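Local structure of putative cytochrome P450 hydroxylase (Chondromyces apiculatus DSM 436, 6GMF) at residues I242-V247 against F381-S386; A248-P253 against I367-Q372; L146-E151 against Y186-E191; P108-I113 against M139-E144; G36-G41 against A300-L305. The protein probably works as a heme-thiolate cytochrome P450 monooxygenase that inserts oxygen into organic substrates such as terpenes. All blocks are in the same frame, centred on the assembly; numbering follows the deposited sequence.

Contact 1 (I242-V247 against F381-S386); sequences IGNALV and FIRSPS
Arg-383 O is gripped by two donors of helix 220-251: the amide ND2 of Asn-244, at 2.9 Å, and the hydroxyl of Ser-240 one turn earlier. The Asn-244 bond is fairly straight, with 155° at the hydrogen, yet ND2 stands above the carbonyl plane, well off the lone-pair directions. The same ND2 also donates to Glu-277 O, so the two bonds together fix the turn of the amide. With CG anti to the carbonyl carbon (chi1 -69°), the side chain carries Asn-244 OD1 across to within 3.3 Å of Pro-385 CD. The two acceptors Asn-244 OD1 and Arg-383 O stay 3.5 Å apart and form no bond. Beside this polar centre the proline ring lies on the helix. The CG corner of the Pro-385 ring meets the Val-247 CG2 methyl at 3.9 Å and reaches within 4.1 Å of Gly-243 C; a CB on Gly-243 would fall only 3.3 Å from Pro-385 CD, so the glycine lets the ring sit close. Arg-383 gives mainly its aliphatic base to the contact, its CG lying 3.9 Å from Asn-244 ND2. The chain then bends at chi2 and carries the guanidinium to Glu-277, a salt bridge, and to Trp-376, a cation-pi contact. Helix 220-251 is the long central helix of the P450 fold, here bound to an irregular C-terminal loop. The buried Asn-244 side-chain amide and Arg-383 carbonyl are held by protein groups, each with two partners, so the loop's placement depends on directed amide and hydroxyl bonds at Arg-383 O, with the Pro-385 and Val-247 packing beside them.

Contact 2 (A248-P253 against I367-Q372); sequences ALTDHP and IQRVSQ
Arg-369 spreads its guanidinium between the last turn of helix 220-251 and its own loop. The side chain bends at chi3 (-67°), which swings Arg-369 NH1 to Thr-250 OG1 at 2.7 Å and Arg-369 NH2 to Asp-251 OD1, also at 2.7 Å. NH1 adds a weak second bond to the same Asp-251 oxygen. Guanidinium and carboxylate planes stand 83° apart; OD1 lies near the plane of the guanidinium but is itself approached from above the carboxylate. From the loop that follows the strand, Ser-371 O accepts from Arg-369 NE at 3.0 Å and Gln-372 O from Arg-369 NH2 at 2.8 Å, fixing the group's rotation. Thr-250 holds OG1 between its backbone N and carbonyl carbon (chi1 54°), where it also bonds back to carbonyls of Leu-246 and Val-247, while CG2 turns to Ile-367 CG2 at 4.0 Å. A leucine in place of Arg-369 would probably leave Asp-251 without its charge partner and the Ser-371 and Gln-372 carbonyls without these donors. The positive charge at a helix C-terminus may also suit the helix dipole. This surface contact ties the end of the long central P450 helix to strand 368-369, an outer strand of the small antiparallel sheet that includes 126-128 and 389-391.

Contact 3 (L146-E151 against Y186-E191); sequences LGVAPE and YAYFSE
Ala-149 N donates to Tyr-188 OH at 3.1 Å in an almost straight bond, 170° at the hydrogen, with the nitrogen near the plane of the ring. Tyr-188 reaches this point from helix 177-198. Its CB points toward the 146-151 loop, and CG, anti to the backbone N (chi1 173°), directs the ring to that loop. Along one edge, Tyr-188 CD2 lies over a face of the adjacent Phe-189 ring, 3.8 Å above it and displaced toward the rim; further on, Tyr-188 CE2 has a loose apolar contact with Val-148 CG1 at 4.4 Å. At the tip, Tyr-188 OH receives the Ala-149 N-H and also lies 3.6 Å from Ala-149 CB, so one backbone bond fixes the end of an otherwise apolar reach. Phe-189 fills the inner side of the contact. Phe-189 CZ touches Val-148 CG2 at 3.7 Å, and Phe-189 CE1 lies 4.0 Å from Leu-146 CB, with Leu-146 O at the ring edge. Gly-147, at positive phi, ends helix 136-145 in a Schellman motif, where the chain turns into the loop. In P450 terms the loop between the E and F helices packs on the G helix. Helix 153-163 covers Val-148 and Phe-189 through Phe-156, while Leu-224 and Leu-231 of helix 220-251 and Ile-205 of helix 204-210 close the apolar end around Phe-189 and Leu-146.

Contact 4 (P108-I113 against M139-E144); sequences PRIRDI and MIVIAE
Ile-113 and Ile-140 interlock where helix 107-119 packs on helix 136-145, the D and E helices of the P450 helix bundle. The short segments run roughly antiparallel, their axes 10.7 Å apart at an angle of 141°. The apolar part is close-set. Ile-113 CD1 lies 3.5 Å from Ile-140 CG2, the two side chains passing alongside with opposed directions. Val-141 CG2, turned anti to its carbonyl carbon, is shared by Ile-113 CD1 and Ile-110 CG1, each at 3.9 Å. Helix 346-363 covers this inner side, with Leu-351 and Val-355 against Ile-110 and Glu-352 against Val-141. Toward solvent the chemistry changes to charge. Arg-109, bent at chi2 (52°), turns its guanidinium side-on to the Glu-144 carboxylate, and Ile-113 CG1 sits 3.5 Å over the centre of one guanidinium face, which backs the charged pair with hydrocarbon. Glu-144 OE2 has a second partner in Arg-153 of the next helix, so its negative charge is likely to be well balanced. The guanidinium and carboxylate are nearly coplanar: Arg-109 NE meets the syn lone pair of Glu-144 OE1 at 2.7 Å, and Arg-109 NH2 meets that of Glu-144 OE2 at 2.7 Å and 174°.

Contact 5 (G36-G41 against A300-L305); sequences GFMAVG and ARSVVL
Phe-37 lays one face of its ring under Val-303, whose CG1 stands 3.9 Å from the ring centroid and only 20° off the normal, a CH-pi contact displaced toward the rim. The two side chains run side by side in the same direction, and Phe-37 CD1 comes within 3.5 Å of Val-303 CB. A chi1 of -61° keeps the Phe-37 ring beside its own backbone N and alongside Val-303, while Phe-37 CB reaches Leu-305 CG at 4.1 Å and Phe-37 CD2 lies 4.2 Å from Leu-305 CD1. An alanine at this position keeps the CB contact but is likely to lose the CH-pi cover of Val-303 and the ring's touch on Leu-305 CD1. Beyond the ring the backbones pair in parallel. Met-38 N donates to Val-303 O at 2.8 Å, Leu-305 N to Met-38 O at 2.6 Å, and Val-40 N to Leu-305 O at 3.0 Å. Met-38 and Val-304 share one face of the sheet, where Val-40 CG2 also meets Val-304 CG1 at 4.0 Å; Ala-39 and Leu-305 share the other. A G1 beta bulge formed by Gly-36 and Phe-37 opposite Leu-32 precedes the strand. Strands 38-40 and 303-306 are the parallel pair of the mixed five-stranded beta1 sheet of the P450 fold, with 303-306 its middle strand. Val-304 comes close to Arg-285, a heme-binding residue on the adjoining strand, which places this sheet beside the heme pocket.

Contacts 1 and 2 share helix 220-251. Contact 1 is wholly buried and relies on amide-to-carbonyl bonding with a proline fitted alongside; contact 2, at the helix end, is a surface contact run by a charged arginine. They touch where Val-247 O approaches Arg-369 NH1. Contacts 3 and 4, both partly buried, meet through a probable hydrogen bond from Val-148 N to Ala-143 O at the end of helix 136-145; one joins aromatic rings to a loop, the other pairs isoleucines with an outer salt bridge. Contact 5, partly buried like these two and about 37 Å centre to centre from contact 4, stands apart as backbone sheet pairing, yet its Leu-305 packs on Phe-381 of contact 1.

Contact 1 (I242-V247 against F381-S386)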
# COMPACT_ATOMS: atom_id res chain seq x y z
N ILE A 242 -7.11 5.78 -0.78
CA ILE A 242 -8.39 6.38 -0.76
C ILE A 242 -8.40 7.64 0.12
O ILE A 242 -8.98 8.67 -0.34
CB ILE A 242 -9.48 5.37 -0.37
CG1 ILE A 242 -9.43 4.14 -1.26
CG2 ILE A 242 -10.86 6.02 -0.41
CD1 ILE A 242 -10.29 3.01 -0.76
N GLY A 243 -7.80 7.63 1.32
CA GLY A 243 -7.77 8.82 2.20
C GLY A 243 -7.00 9.96 1.55
O GLY A 243 -7.43 11.12 1.54
N ASN A 244 -5.85 9.62 0.96
CA ASN A 244 -5.00 10.60 0.28
C ASN A 244 -5.74 11.23 -0.90
O ASN A 244 -5.54 12.43 -1.12
CB ASN A 244 -3.68 10.01 -0.19
CG ASN A 244 -2.79 9.67 0.98
OD1 ASN A 244 -3.16 9.87 2.12
ND2 ASN A 244 -1.63 9.08 0.69
N ALA A 245 -6.54 10.47 -1.62
CA ALA A 245 -7.35 10.98 -2.71
C ALA A 245 -8.31 12.01 -2.15
O ALA A 245 -8.50 13.05 -2.75
CB ALA A 245 -8.08 9.85 -3.36
N LEU A 246 -8.92 11.69 -1.01
CA LEU A 246 -9.93 12.61 -0.41
C LEU A 246 -9.24 13.90 0.04
O LEU A 246 -9.81 15.01 -0.06
CB LEU A 246 -10.67 11.91 0.73
CG LEU A 246 -11.59 10.80 0.24
CD1 LEU A 246 -12.17 10.02 1.40
CD2 LEU A 246 -12.69 11.37 -0.66
N VAL A 247 -8.01 13.78 0.55
CA VAL A 247 -7.23 14.94 0.96
C VAL A 247 -6.89 15.79 -0.28
O VAL A 247 -7.14 17.02 -0.28
CB VAL A 247 -5.95 14.55 1.74
CG1 VAL A 247 -4.99 15.74 1.84
CG2 VAL A 247 -6.24 14.01 3.14
N PHE A 381 7.05 6.14 6.25
CA PHE A 381 7.04 5.02 5.29
C PHE A 381 5.70 4.93 4.58
O PHE A 381 5.71 4.69 3.37
CB PHE A 381 7.40 3.73 6.02
CG PHE A 381 8.77 3.86 6.63
CD1 PHE A 381 9.91 3.66 5.87
CD2 PHE A 381 8.92 4.29 7.94
CE1 PHE A 381 11.17 3.81 6.42
CE2 PHE A 381 10.19 4.42 8.49
CZ PHE A 381 11.31 4.21 7.73
N ILE A 382 4.58 5.05 5.32
CA ILE A 382 3.24 5.03 4.75
C ILE A 382 2.63 6.39 5.00
O ILE A 382 2.51 6.81 6.17
CB ILE A 382 2.38 3.92 5.39
CG1 ILE A 382 2.98 2.54 5.16
CG2 ILE A 382 0.97 3.97 4.82
CD1 ILE A 382 2.90 2.11 3.73
N ARG A 383 2.18 7.04 3.93
CA ARG A 383 1.58 8.40 3.98
C ARG A 383 0.04 8.25 4.03
O ARG A 383 -0.56 7.79 3.04
CB ARG A 383 2.02 9.18 2.74
CG ARG A 383 1.43 10.56 2.64
CD ARG A 383 2.28 11.56 3.37
NE ARG A 383 2.03 12.93 2.90
CZ ARG A 383 2.11 14.05 3.61
NH1 ARG A 383 2.54 14.04 4.84
NH2 ARG A 383 1.74 15.20 3.05
N SER A 384 -0.58 8.56 5.17
CA SER A 384 -2.00 8.38 5.36
C SER A 384 -2.50 9.33 6.43
O SER A 384 -1.80 9.61 7.39
CB SER A 384 -2.31 6.96 5.73
OG SER A 384 -1.94 6.70 7.08
N PRO A 385 -3.74 9.82 6.31
CA PRO A 385 -4.34 10.60 7.38
C PRO A 385 -4.64 9.72 8.61
O PRO A 385 -5.20 8.63 8.50
CB PRO A 385 -5.61 11.21 6.77
CG PRO A 385 -5.61 10.84 5.32
CD PRO A 385 -4.57 9.76 5.11
N SER A 386 -4.25 10.19 9.80
CA SER A 386 -4.57 9.50 11.05
C SER A 386 -6.08 9.50 11.33
O SER A 386 -6.60 8.59 11.96
CB SER A 386 -3.79 10.09 12.20
OG SER A 386 -4.20 11.43 12.44

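Contact 2 (A248-P253 against I367-Q372)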
# COMPACT_ATOMS: atom_id res chain seq x y z
N ALA A 248 -6.38 15.17 -1.34
CA ALA A 248 -6.00 15.89 -2.57
C ALA A 248 -7.24 16.55 -3.18
O ALA A 248 -7.21 17.69 -3.64
CB ALA A 248 -5.30 14.95 -3.53
N LEU A 249 -8.36 15.82 -3.24
CA LEU A 249 -9.53 16.38 -3.92
C LEU A 249 -10.07 17.54 -3.10
O LEU A 249 -10.43 18.56 -3.72
CB LEU A 249 -10.59 15.31 -4.13
CG LEU A 249 -10.23 14.27 -5.18
CD1 LEU A 249 -11.15 13.08 -5.09
CD2 LEU A 249 -10.26 14.86 -6.57
N THR A 250 -10.04 17.43 -1.76
CA THR A 250 -10.61 18.54 -0.91
C THR A 250 -9.68 19.75 -0.93
O THR A 250 -10.15 20.88 -0.76
CB THR A 250 -11.01 18.10 0.49
OG1 THR A 250 -9.92 17.46 1.15
CG2 THR A 250 -12.23 17.19 0.45
N ASP A 251 -8.38 19.53 -1.19
CA ASP A 251 -7.42 20.62 -1.33
C ASP A 251 -7.56 21.31 -2.70
O ASP A 251 -7.00 22.39 -2.88
CB ASP A 251 -5.99 20.13 -1.17
CG ASP A 251 -5.48 20.19 0.24
OD1 ASP A 251 -6.03 20.97 1.01
OD2 ASP A 251 -4.50 19.49 0.54
N HIS A 252 -8.24 20.68 -3.66
CA HIS A 252 -8.33 21.13 -5.04
C HIS A 252 -9.79 21.07 -5.45
O HIS A 252 -10.15 20.30 -6.35
CB HIS A 252 -7.44 20.32 -5.99
CG HIS A 252 -6.03 20.33 -5.51
ND1 HIS A 252 -5.08 21.23 -5.97
CD2 HIS A 252 -5.43 19.62 -4.54
CE1 HIS A 252 -3.95 21.05 -5.30
NE2 HIS A 252 -4.14 20.06 -4.43
N PRO A 253 -10.63 21.92 -4.79
CA PRO A 253 -12.08 21.96 -5.02
C PRO A 253 -12.59 21.84 -6.46
O PRO A 253 -13.62 21.24 -6.67
CB PRO A 253 -12.49 23.37 -4.55
CG PRO A 253 -11.44 23.81 -3.57
CD PRO A 253 -10.25 22.87 -3.73
N ILE A 367 -18.26 18.16 -0.64
CA ILE A 367 -17.40 17.52 0.34
C ILE A 367 -16.32 18.51 0.74
O ILE A 367 -15.63 19.06 -0.13
CB ILE A 367 -16.78 16.24 -0.25
CG1 ILE A 367 -17.87 15.29 -0.77
CG2 ILE A 367 -15.88 15.55 0.76
CD1 ILE A 367 -17.41 14.35 -1.87
N GLN A 368 -16.13 18.68 2.05
CA GLN A 368 -15.13 19.57 2.59
C GLN A 368 -14.50 18.87 3.78
O GLN A 368 -15.15 18.04 4.40
CB GLN A 368 -15.73 20.89 3.07
CG GLN A 368 -16.30 21.73 1.95
CD GLN A 368 -16.21 23.20 2.28
OE1 GLN A 368 -16.27 23.60 3.45
NE2 GLN A 368 -16.03 24.02 1.26
N ARG A 369 -13.27 19.25 4.09
CA ARG A 369 -12.68 18.83 5.32
C ARG A 369 -13.26 19.71 6.42
O ARG A 369 -13.56 20.86 6.22
CB ARG A 369 -11.15 18.91 5.29
CG ARG A 369 -10.50 17.98 4.27
CD ARG A 369 -9.06 17.73 4.69
NE ARG A 369 -8.28 18.97 4.56
CZ ARG A 369 -7.58 19.32 3.48
NH1 ARG A 369 -7.78 18.69 2.32
NH2 ARG A 369 -6.67 20.28 3.59
N VAL A 370 -13.33 19.15 7.62
CA VAL A 370 -13.62 19.96 8.80
C VAL A 370 -12.41 20.88 9.06
O VAL A 370 -12.59 22.08 9.31
CB VAL A 370 -13.96 19.09 10.02
CG1 VAL A 370 -14.00 19.95 11.29
CG2 VAL A 370 -15.28 18.34 9.81
N SER A 371 -11.21 20.33 8.94
CA SER A 371 -9.96 21.02 9.26
C SER A 371 -9.13 21.22 7.98
O SER A 371 -9.02 20.33 7.15
CB SER A 371 -9.20 20.23 10.29
OG SER A 371 -7.94 20.81 10.56
N GLN A 372 -8.51 22.39 7.84
CA GLN A 372 -7.61 22.63 6.71
C GLN A 372 -6.34 21.80 6.94
O GLN A 372 -5.76 21.27 5.99
CB GLN A 372 -7.30 24.13 6.58
CG GLN A 372 -6.54 24.53 5.31
CD GLN A 372 -5.04 24.44 5.47
OE1 GLN A 372 -4.28 24.29 4.51
NE2 GLN A 372 -4.59 24.54 6.70

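Contact 3 (L146-E151 against Y186-E191)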
# COMPACT_ATOMS: atom_id res chain seq x y z
N LEU A 146 -10.25 -14.07 1.10
CA LEU A 146 -9.66 -15.18 1.85
C LEU A 146 -10.67 -16.17 2.45
O LEU A 146 -10.28 -17.12 3.13
CB LEU A 146 -8.82 -14.58 2.98
CG LEU A 146 -7.52 -13.94 2.53
CD1 LEU A 146 -6.93 -13.13 3.66
CD2 LEU A 146 -6.52 -14.98 2.03
N GLY A 147 -11.97 -15.97 2.26
CA GLY A 147 -12.93 -16.91 2.72
C GLY A 147 -13.11 -16.91 4.23
O GLY A 147 -13.45 -17.95 4.81
N VAL A 148 -12.94 -15.76 4.89
CA VAL A 148 -13.11 -15.68 6.36
C VAL A 148 -14.59 -15.93 6.70
O VAL A 148 -15.44 -15.38 6.08
CB VAL A 148 -12.64 -14.31 6.88
CG1 VAL A 148 -12.97 -14.14 8.35
CG2 VAL A 148 -11.16 -14.09 6.68
N ALA A 149 -14.84 -16.78 7.70
CA ALA A 149 -16.19 -17.15 8.14
C ALA A 149 -16.84 -15.92 8.76
O ALA A 149 -16.16 -15.07 9.35
CB ALA A 149 -16.12 -18.29 9.14
N PRO A 150 -18.16 -15.70 8.59
CA PRO A 150 -18.77 -14.47 9.09
C PRO A 150 -18.51 -14.25 10.58
O PRO A 150 -18.28 -13.08 10.97
CB PRO A 150 -20.25 -14.61 8.77
CG PRO A 150 -20.27 -15.66 7.67
CD PRO A 150 -19.14 -16.62 8.00
N GLU A 151 -18.45 -15.34 11.35
CA GLU A 151 -18.34 -15.20 12.81
C GLU A 151 -16.89 -14.88 13.19
O GLU A 151 -16.60 -14.69 14.38
CB GLU A 151 -18.87 -16.43 13.55
CG GLU A 151 -18.05 -17.70 13.38
CD GLU A 151 -18.37 -18.56 12.14
OE1 GLU A 151 -19.18 -18.14 11.29
OE2 GLU A 151 -17.78 -19.65 12.03
N TYR A 186 -2.65 -17.00 12.30
CA TYR A 186 -2.10 -18.23 11.71
C TYR A 186 -2.82 -19.47 12.26
O TYR A 186 -3.02 -20.41 11.54
CB TYR A 186 -0.59 -18.35 11.92
CG TYR A 186 0.23 -17.45 11.03
CD1 TYR A 186 0.02 -17.45 9.66
CD2 TYR A 186 1.16 -16.59 11.55
CE1 TYR A 186 0.77 -16.65 8.82
CE2 TYR A 186 1.93 -15.78 10.72
CZ TYR A 186 1.71 -15.79 9.35
OH TYR A 186 2.47 -15.03 8.51
N ALA A 187 -3.31 -19.40 13.50
CA ALA A 187 -4.04 -20.53 14.05
C ALA A 187 -5.34 -20.70 13.25
O ALA A 187 -5.68 -21.78 12.76
CB ALA A 187 -4.28 -20.28 15.53
N TYR A 188 -6.03 -19.58 13.03
CA TYR A 188 -7.25 -19.63 12.32
C TYR A 188 -7.00 -20.06 10.87
O TYR A 188 -7.66 -20.98 10.32
CB TYR A 188 -7.95 -18.27 12.37
CG TYR A 188 -9.17 -18.25 11.47
CD1 TYR A 188 -10.24 -19.09 11.73
CD2 TYR A 188 -9.26 -17.44 10.34
CE1 TYR A 188 -11.37 -19.12 10.93
CE2 TYR A 188 -10.38 -17.46 9.52
CZ TYR A 188 -11.43 -18.31 9.82
OH TYR A 188 -12.55 -18.34 9.03
N PHE A 189 -6.05 -19.41 10.19
CA PHE A 189 -5.90 -19.79 8.77
C PHE A 189 -5.33 -21.20 8.61
O PHE A 189 -5.58 -21.82 7.60
CB PHE A 189 -5.15 -18.69 8.02
CG PHE A 189 -6.07 -17.59 7.60
CD1 PHE A 189 -6.89 -17.76 6.50
CD2 PHE A 189 -6.12 -16.41 8.30
CE1 PHE A 189 -7.78 -16.77 6.12
CE2 PHE A 189 -6.96 -15.39 7.89
CZ PHE A 189 -7.81 -15.58 6.82
N SER A 190 -4.63 -21.72 9.61
CA SER A 190 -4.19 -23.15 9.57
C SER A 190 -5.43 -24.05 9.50
O SER A 190 -5.49 -25.00 8.73
CB SER A 190 -3.35 -23.53 10.77
OG SER A 190 -2.14 -22.83 10.79
N GLU A 191 -6.42 -23.72 10.34
CA GLU A 191 -7.62 -24.49 10.46
C GLU A 191 -8.37 -24.40 9.13
O GLU A 191 -8.87 -25.41 8.63
CB GLU A 191 -8.47 -23.97 11.61
CG GLU A 191 -9.46 -24.99 12.14

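Contact 4 (P108-I113 against M139-E144)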
# COMPACT_ATOMS: atom_id res chain seq x y z
N PRO A 108 -18.41 -6.18 -8.76
CA PRO A 108 -19.78 -6.03 -8.26
C PRO A 108 -19.89 -6.04 -6.73
O PRO A 108 -20.63 -5.21 -6.16
CB PRO A 108 -20.53 -7.20 -8.94
CG PRO A 108 -19.74 -7.36 -10.25
CD PRO A 108 -18.29 -7.19 -9.83
N ARG A 109 -19.17 -6.95 -6.09
CA ARG A 109 -19.20 -7.04 -4.61
C ARG A 109 -18.54 -5.80 -4.00
O ARG A 109 -18.97 -5.36 -2.99
CB ARG A 109 -18.47 -8.30 -4.16
CG ARG A 109 -18.43 -8.47 -2.65
CD ARG A 109 -19.79 -8.37 -1.99
NE ARG A 109 -19.61 -8.39 -0.55
CZ ARG A 109 -20.37 -7.75 0.31
NH1 ARG A 109 -21.41 -7.07 -0.11
NH2 ARG A 109 -20.08 -7.79 1.59
N ILE A 110 -17.47 -5.33 -4.60
CA ILE A 110 -16.78 -4.13 -4.11
C ILE A 110 -17.74 -2.93 -4.18
O ILE A 110 -17.76 -2.10 -3.27
CB ILE A 110 -15.45 -3.91 -4.85
CG1 ILE A 110 -14.43 -4.99 -4.45
CG2 ILE A 110 -14.91 -2.51 -4.60
CD1 ILE A 110 -13.19 -5.05 -5.30
N ARG A 111 -18.53 -2.81 -5.27
CA ARG A 111 -19.49 -1.72 -5.41
C ARG A 111 -20.54 -1.82 -4.29
O ARG A 111 -20.92 -0.84 -3.70
CB ARG A 111 -20.08 -1.77 -6.84
CG ARG A 111 -20.84 -0.54 -7.27
CD ARG A 111 -21.06 -0.48 -8.77
NE ARG A 111 -19.81 -0.48 -9.53
CZ ARG A 111 -19.03 0.59 -9.72
NH1 ARG A 111 -19.36 1.76 -9.20
NH2 ARG A 111 -17.92 0.47 -10.42
N ASP A 112 -20.95 -3.04 -3.99
CA ASP A 112 -21.97 -3.24 -2.94
C ASP A 112 -21.38 -2.81 -1.60
O ASP A 112 -22.07 -2.24 -0.83
CB ASP A 112 -22.46 -4.69 -2.92
CG ASP A 112 -23.52 -4.98 -3.96
OD1 ASP A 112 -24.03 -4.05 -4.54
OD2 ASP A 112 -23.80 -6.15 -4.15
N ILE A 113 -20.13 -3.16 -1.35
CA ILE A 113 -19.48 -2.78 -0.08
C ILE A 113 -19.39 -1.26 -0.03
O ILE A 113 -19.69 -0.70 0.96
CB ILE A 113 -18.11 -3.46 0.01
CG1 ILE A 113 -18.27 -4.96 0.16
CG2 ILE A 113 -17.29 -2.89 1.15
CD1 ILE A 113 -16.99 -5.72 0.03
N MET A 139 -10.08 -4.11 4.17
CA MET A 139 -10.14 -5.19 5.11
C MET A 139 -11.34 -6.11 4.81
O MET A 139 -11.20 -7.40 4.85
CB MET A 139 -10.26 -4.55 6.49
CG MET A 139 -10.17 -5.47 7.63
SD MET A 139 -10.81 -4.43 8.98
CE MET A 139 -9.41 -3.33 9.10
N ILE A 140 -12.49 -5.54 4.47
CA ILE A 140 -13.69 -6.34 4.15
C ILE A 140 -13.41 -7.14 2.87
O ILE A 140 -13.69 -8.34 2.80
CB ILE A 140 -14.93 -5.45 3.99
CG1 ILE A 140 -15.33 -4.74 5.28
CG2 ILE A 140 -16.09 -6.22 3.41
CD1 ILE A 140 -16.33 -3.58 5.04
N VAL A 141 -12.86 -6.47 1.86
CA VAL A 141 -12.62 -7.12 0.58
C VAL A 141 -11.63 -8.27 0.73
O VAL A 141 -11.94 -9.39 0.30
CB VAL A 141 -12.12 -6.13 -0.47
CG1 VAL A 141 -11.69 -6.89 -1.72
CG2 VAL A 141 -13.19 -5.12 -0.76
N ILE A 142 -10.53 -8.06 1.47
CA ILE A 142 -9.53 -9.13 1.60
C ILE A 142 -10.05 -10.28 2.45
O ILE A 142 -9.75 -11.45 2.14
CB ILE A 142 -8.13 -8.64 2.02
CG1 ILE A 142 -7.02 -9.57 1.50
CG2 ILE A 142 -8.02 -8.45 3.53
CD1 ILE A 142 -6.91 -9.60 -0.02
N ALA A 143 -10.81 -9.99 3.52
CA ALA A 143 -11.42 -11.08 4.29
C ALA A 143 -12.37 -11.91 3.40
O ALA A 143 -12.40 -13.12 3.47
CB ALA A 143 -12.11 -10.49 5.50
N GLU A 144 -13.12 -11.26 2.52
CA GLU A 144 -14.02 -12.04 1.66
C GLU A 144 -13.19 -12.87 0.68
O GLU A 144 -13.52 -14.05 0.43
CB GLU A 144 -15.02 -11.12 0.96
CG GLU A 144 -16.03 -10.65 1.97
CD GLU A 144 -17.24 -9.91 1.46
OE1 GLU A 144 -17.48 -9.92 0.20
OE2 GLU A 144 -17.92 -9.31 2.34

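Contact 5 (G36-G41 against A300-L305)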
# COMPACT_ATOMS: atom_id res chain seq x y z
N GLY A 36 20.68 5.16 10.05
CA GLY A 36 21.82 4.99 9.19
C GLY A 36 21.43 4.46 7.82
O GLY A 36 22.25 3.95 7.08
N PHE A 37 20.14 4.57 7.48
CA PHE A 37 19.66 4.03 6.23
C PHE A 37 19.99 5.03 5.12
O PHE A 37 19.97 6.25 5.35
CB PHE A 37 18.15 3.81 6.27
CG PHE A 37 17.66 2.84 7.31
CD1 PHE A 37 18.50 1.88 7.87
CD2 PHE A 37 16.32 2.85 7.66
CE1 PHE A 37 17.99 0.98 8.80
CE2 PHE A 37 15.82 1.93 8.58
CZ PHE A 37 16.66 1.00 9.13
N MET A 38 20.31 4.53 3.94
CA MET A 38 20.64 5.41 2.84
C MET A 38 19.38 5.63 2.00
O MET A 38 18.64 4.71 1.73
CB MET A 38 21.75 4.83 1.96
CG MET A 38 22.98 4.37 2.73
SD MET A 38 23.74 5.74 3.60
CE MET A 38 24.83 6.38 2.34
N ALA A 39 19.09 6.88 1.63
CA ALA A 39 17.88 7.21 0.87
C ALA A 39 18.26 7.68 -0.52
O ALA A 39 19.15 8.48 -0.69
CB ALA A 39 17.12 8.27 1.58
N VAL A 40 17.50 7.23 -1.53
CA VAL A 40 17.75 7.58 -2.90
C VAL A 40 16.51 8.29 -3.43
O VAL A 40 15.47 7.73 -3.36
CB VAL A 40 18.06 6.31 -3.72
CG1 VAL A 40 18.23 6.59 -5.20
CG2 VAL A 40 19.29 5.63 -3.15
N GLY A 41 16.67 9.53 -3.91
CA GLY A 41 15.53 10.41 -4.21
C GLY A 41 15.25 10.69 -5.67
O GLY A 41 14.10 11.03 -5.97
N ALA A 300 28.68 -1.95 0.95
CA ALA A 300 28.10 -3.27 1.16
C ALA A 300 27.34 -3.29 2.49
O ALA A 300 27.75 -2.66 3.43
CB ALA A 300 29.20 -4.31 1.17
N ARG A 301 26.20 -3.99 2.49
CA ARG A 301 25.37 -4.27 3.61
C ARG A 301 24.64 -3.05 4.15
O ARG A 301 24.05 -3.15 5.22
CB ARG A 301 26.20 -4.96 4.70
CG ARG A 301 26.74 -6.30 4.22
CD ARG A 301 25.64 -7.35 4.16
NE ARG A 301 25.97 -8.46 3.31
CZ ARG A 301 25.38 -9.64 3.36
NH1 ARG A 301 24.31 -9.79 4.11
NH2 ARG A 301 25.89 -10.65 2.67
N SER A 302 24.54 -1.97 3.37
CA SER A 302 23.76 -0.82 3.79
C SER A 302 22.27 -1.10 3.54
O SER A 302 21.95 -1.72 2.53
CB SER A 302 24.16 0.40 3.05
OG SER A 302 25.51 0.73 3.33
N VAL A 303 21.42 -0.64 4.45
CA VAL A 303 19.98 -0.56 4.13
C VAL A 303 19.73 0.70 3.30
O VAL A 303 20.21 1.79 3.64
CB VAL A 303 19.14 -0.56 5.41
CG1 VAL A 303 17.66 -0.33 5.10
CG2 VAL A 303 19.35 -1.87 6.16
N VAL A 304 18.95 0.54 2.22
CA VAL A 304 18.75 1.56 1.25
C VAL A 304 17.25 1.72 1.07
O VAL A 304 16.58 0.72 0.95
CB VAL A 304 19.39 1.18 -0.10
CG1 VAL A 304 19.05 2.20 -1.17
CG2 VAL A 304 20.90 1.02 0.05
N LEU A 305 16.78 2.97 1.13
CA LEU A 305 15.38 3.32 0.94
C LEU A 305 15.22 4.03 -0.39
O LEU A 305 15.48 5.23 -0.49
CB LEU A 305 14.90 4.24 2.07
CG LEU A 305 15.11 3.77 3.51
CD1 LEU A 305 14.51 4.80 4.43
CD2 LEU A 305 14.48 2.44 3.73